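Local atomic coordinates of japanin (Rhipicephalus appendiculatus, PDB entry 4BOE), a protein that binds cholesterol in a lipocalin pocket and, as a secreted tick salivary protein, modulates host immunity by blocking the differentiation of dendritic cells from monocytes. Residues W40-L45 with A62-W67. Sequence-based numbering, arbitrary orientation.
Sequences WVTRSL and AFQVKW. With CLR (cholesterol), chain C.
With CG anti to its carbonyl carbon (chi1 -66°), Trp40 swings its indole across the neighbouring strand onto Lys66, while Phe63, its CG set between backbone N and carbonyl carbon (chi1 63°), turns its ring beneath Arg43. Lys66 CB sits 3.6 Å from the centroid of the Trp40 six-membered ring, only 7° off the normal, a CH-pi contact suited to a broad indole and a long aliphatic chain. With an alanine in place of Trp40, the Lys66 methylenes would probably lose their aromatic cover and Lys77 its cation-pi partner. On the face that carries Thr42 and Gln64, the hydroxyl of one and the longer amide arm of the other reach one water, which accepts from Thr42 OG1 and donates to Trp40 O and Gln64 OE1. On the other face, Arg43 CB lies over the Phe63 ring, 4.2 Å from its centroid, cholesterol C21 lies over the opposite face, and Leu45 CB meets the ring edge at CE1 (3.9 Å). The Arg43 guanidinium reaches past the ring to Thr31 OG1 and the carbonyls of Ala6, Asn8 and Gln10, which take up its buried N-H groups. Two backbone N-H...O hydrogen bonds each join Val41 to Val65 and Arg43 to Phe63. Cholesterol's tail packs at Phe63 CE2, C24 being 3.7 Å away. This is an antiparallel hairpin of the lipocalin beta-barrel, with Phe63 and Leu45 lining the cholesterol pocket.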
loop_
_atom_site.group_PDB
_atom_site.type_symbol
_atom_site.label_atom_id
_atom_site.label_comp_id
_atom_site.label_asym_id
_atom_site.label_seq_id
_atom_site.Cartn_x
_atom_site.Cartn_y
_atom_site.Cartn_z
ATOM N N TRP A 40 16.314 1.424 7.637
ATOM C CA TRP A 40 14.877 1.377 7.840
ATOM C C TRP A 40 14.196 2.688 7.609
ATOM O O TRP A 40 14.571 3.689 8.208
ATOM C CB TRP A 40 14.561 0.868 9.240
ATOM C CG TRP A 40 14.975 -0.555 9.434
ATOM C CD1 TRP A 40 16.215 -1.004 9.785
ATOM C CD2 TRP A 40 14.199 -1.719 9.114
ATOM N NE1 TRP A 40 16.254 -2.383 9.719
ATOM C CE2 TRP A 40 15.011 -2.849 9.376
ATOM C CE3 TRP A 40 12.901 -1.918 8.625
ATOM C CZ2 TRP A 40 14.561 -4.156 9.173
ATOM C CZ3 TRP A 40 12.444 -3.212 8.439
ATOM C CH2 TRP A 40 13.272 -4.315 8.685
ATOM N N VAL A 41 13.146 2.679 6.782
ATOM C CA VAL A 41 12.320 3.860 6.541
ATOM C C VAL A 41 11.078 3.711 7.408
ATOM O O VAL A 41 10.456 2.655 7.400
ATOM C CB VAL A 41 11.980 4.009 5.034
ATOM C CG1 VAL A 41 10.888 5.052 4.805
ATOM C CG2 VAL A 41 13.239 4.390 4.256
ATOM N N THR A 42 10.671 4.781 8.085
ATOM C CA THR A 42 9.457 4.746 8.889
ATOM C C THR A 42 8.403 5.428 8.079
ATOM O O THR A 42 8.620 6.520 7.556
ATOM C CB THR A 42 9.634 5.380 10.295
ATOM O OG1 THR A 42 10.724 4.752 10.930
ATOM C CG2 THR A 42 8.422 5.171 11.196
ATOM N N ARG A 43 7.258 4.769 7.960
ATOM C CA ARG A 43 6.126 5.329 7.257
ATOM C C ARG A 43 4.887 5.201 8.165
ATOM O O ARG A 43 4.829 4.345 9.048
ATOM C CB ARG A 43 5.841 4.569 5.950
ATOM C CG ARG A 43 7.024 4.301 5.009
ATOM C CD ARG A 43 6.495 3.660 3.697
ATOM N NE ARG A 43 5.701 4.641 2.969
ATOM C CZ ARG A 43 6.149 5.528 2.092
ATOM N NH1 ARG A 43 7.415 5.500 1.696
ATOM N NH2 ARG A 43 5.317 6.414 1.551
ATOM N N SER A 44 3.899 6.008 7.900
ATOM C CA SER A 44 2.604 5.887 8.562
ATOM C C SER A 44 1.649 5.107 7.663
ATOM O O SER A 44 1.849 5.054 6.459
ATOM C CB SER A 44 2.007 7.264 8.832
ATOM O OG SER A 44 1.729 7.930 7.613
ATOM N N LEU A 45 0.639 4.476 8.257
ATOM C CA LEU A 45 -0.450 3.837 7.559
ATOM C C LEU A 45 -1.662 4.663 7.965
ATOM O O LEU A 45 -1.970 4.744 9.139
ATOM C CB LEU A 45 -0.598 2.376 7.956
ATOM C CG LEU A 45 -1.719 1.620 7.244
ATOM C CD1 LEU A 45 -1.468 1.503 5.745
ATOM C CD2 LEU A 45 -1.851 0.283 7.832
ATOM N N ALA A 62 1.704 2.922 12.153
ATOM C CA ALA A 62 3.071 3.098 11.720
ATOM C C ALA A 62 3.765 1.791 11.541
ATOM O O ALA A 62 3.395 0.777 12.140
ATOM C CB ALA A 62 3.838 3.973 12.668
ATOM N N PHE A 63 4.729 1.818 10.621
ATOM C CA PHE A 63 5.523 0.655 10.288
ATOM C C PHE A 63 6.865 1.090 9.716
ATOM O O PHE A 63 7.054 2.235 9.328
ATOM C CB PHE A 63 4.750 -0.277 9.320
ATOM C CG PHE A 63 4.416 0.298 7.964
ATOM C CD1 PHE A 63 3.294 1.103 7.787
ATOM C CD2 PHE A 63 5.230 0.048 6.868
ATOM C CE1 PHE A 63 3.010 1.669 6.542
ATOM C CE2 PHE A 63 4.950 0.632 5.628
ATOM C CZ PHE A 63 3.816 1.402 5.466
ATOM N N GLN A 64 7.793 0.185 9.690
ATOM C CA GLN A 64 9.077 0.445 9.090
ATOM C C GLN A 64 9.295 -0.540 7.923
ATOM O O GLN A 64 8.800 -1.659 7.964
ATOM C CB GLN A 64 10.196 0.291 10.121
ATOM C CG GLN A 64 10.119 1.306 11.232
ATOM C CD GLN A 64 11.349 1.196 12.080
ATOM O OE1 GLN A 64 12.306 1.953 11.942
ATOM N NE2 GLN A 64 11.416 0.144 12.835
ATOM N N VAL A 65 10.034 -0.102 6.903
ATOM C CA VAL A 65 10.363 -0.918 5.738
ATOM C C VAL A 65 11.840 -0.842 5.396
ATOM O O VAL A 65 12.479 0.204 5.515
ATOM C CB VAL A 65 9.472 -0.610 4.485
ATOM C CG1 VAL A 65 8.013 -0.854 4.797
ATOM C CG2 VAL A 65 9.643 0.817 4.009
ATOM N N LYS A 66 12.349 -1.942 4.897
ATOM C CA LYS A 66 13.723 -2.075 4.447
ATOM C C LYS A 66 13.725 -2.715 3.062
ATOM O O LYS A 66 13.084 -3.740 2.874
ATOM C CB LYS A 66 14.528 -2.976 5.412
ATOM C CG LYS A 66 16.027 -2.984 5.171
ATOM C CD LYS A 66 16.779 -3.969 6.032
ATOM C CE LYS A 66 16.508 -5.411 5.670
ATOM N NZ LYS A 66 17.519 -6.338 6.254
ATOM N N TRP A 67 14.505 -2.154 2.125
ATOM C CA TRP A 67 14.719 -2.763 0.812
ATOM C C TRP A 67 16.200 -2.722 0.425
ATOM O O TRP A 67 16.746 -1.650 0.215
ATOM C CB TRP A 67 13.880 -2.102 -0.263
ATOM C CG TRP A 67 14.066 -2.712 -1.621
ATOM C CD1 TRP A 67 13.779 -3.995 -1.998
ATOM C CD2 TRP A 67 14.592 -2.056 -2.784
ATOM N NE1 TRP A 67 14.068 -4.170 -3.333
ATOM C CE2 TRP A 67 14.541 -2.988 -3.846
ATOM C CE3 TRP A 67 15.223 -0.818 -3.001
ATOM C CZ2 TRP A 67 14.994 -2.679 -5.119
ATOM C CZ3 TRP A 67 15.714 -0.533 -4.265
ATOM C CH2 TRP A 67 15.587 -1.455 -5.307
HETATM C C1 CLR C . -6.469 -2.261 3.920
HETATM C C2 CLR C . -7.976 -2.470 3.793
HETATM C C3 CLR C . -8.351 -2.982 2.419
HETATM C C4 CLR C . -7.602 -4.262 2.110
HETATM C C5 CLR C . -6.108 -4.138 2.320
HETATM C C6 CLR C . -5.265 -4.544 1.378
HETATM C C7 CLR C . -3.774 -4.471 1.467
HETATM C C8 CLR C . -3.284 -4.248 2.893
HETATM C C9 CLR C . -4.139 -3.152 3.569
HETATM C C10 CLR C . -5.651 -3.535 3.651
HETATM C C11 CLR C . -3.550 -2.718 4.924
HETATM C C12 CLR C . -2.062 -2.374 4.864
HETATM C C13 CLR C . -1.211 -3.511 4.270
HETATM C C14 CLR C . -1.815 -3.832 2.887
HETATM C C15 CLR C . -0.772 -4.754 2.245
HETATM C C16 CLR C . 0.552 -4.128 2.686
HETATM C C17 CLR C . 0.220 -3.130 3.823
HETATM C C18 CLR C . -1.199 -4.727 5.217
HETATM C C19 CLR C . -5.935 -4.563 4.770
HETATM C C20 CLR C . 1.345 -3.034 4.871
HETATM C C21 CLR C . 1.037 -2.028 5.991
HETATM C C22 CLR C . 2.694 -2.710 4.206
HETATM C C23 CLR C . 2.703 -1.549 3.180
HETATM C C24 CLR C . 4.069 -1.309 2.614
HETATM C C25 CLR C . 4.262 -0.372 1.440
HETATM C C26 CLR C . 3.092 0.298 0.766
HETATM C C27 CLR C . 5.502 0.486 1.467
HETATM O O1 CLR C . -9.756 -3.270 2.403
HETATM O O HOH W 1 13.333 4.122 10.595
#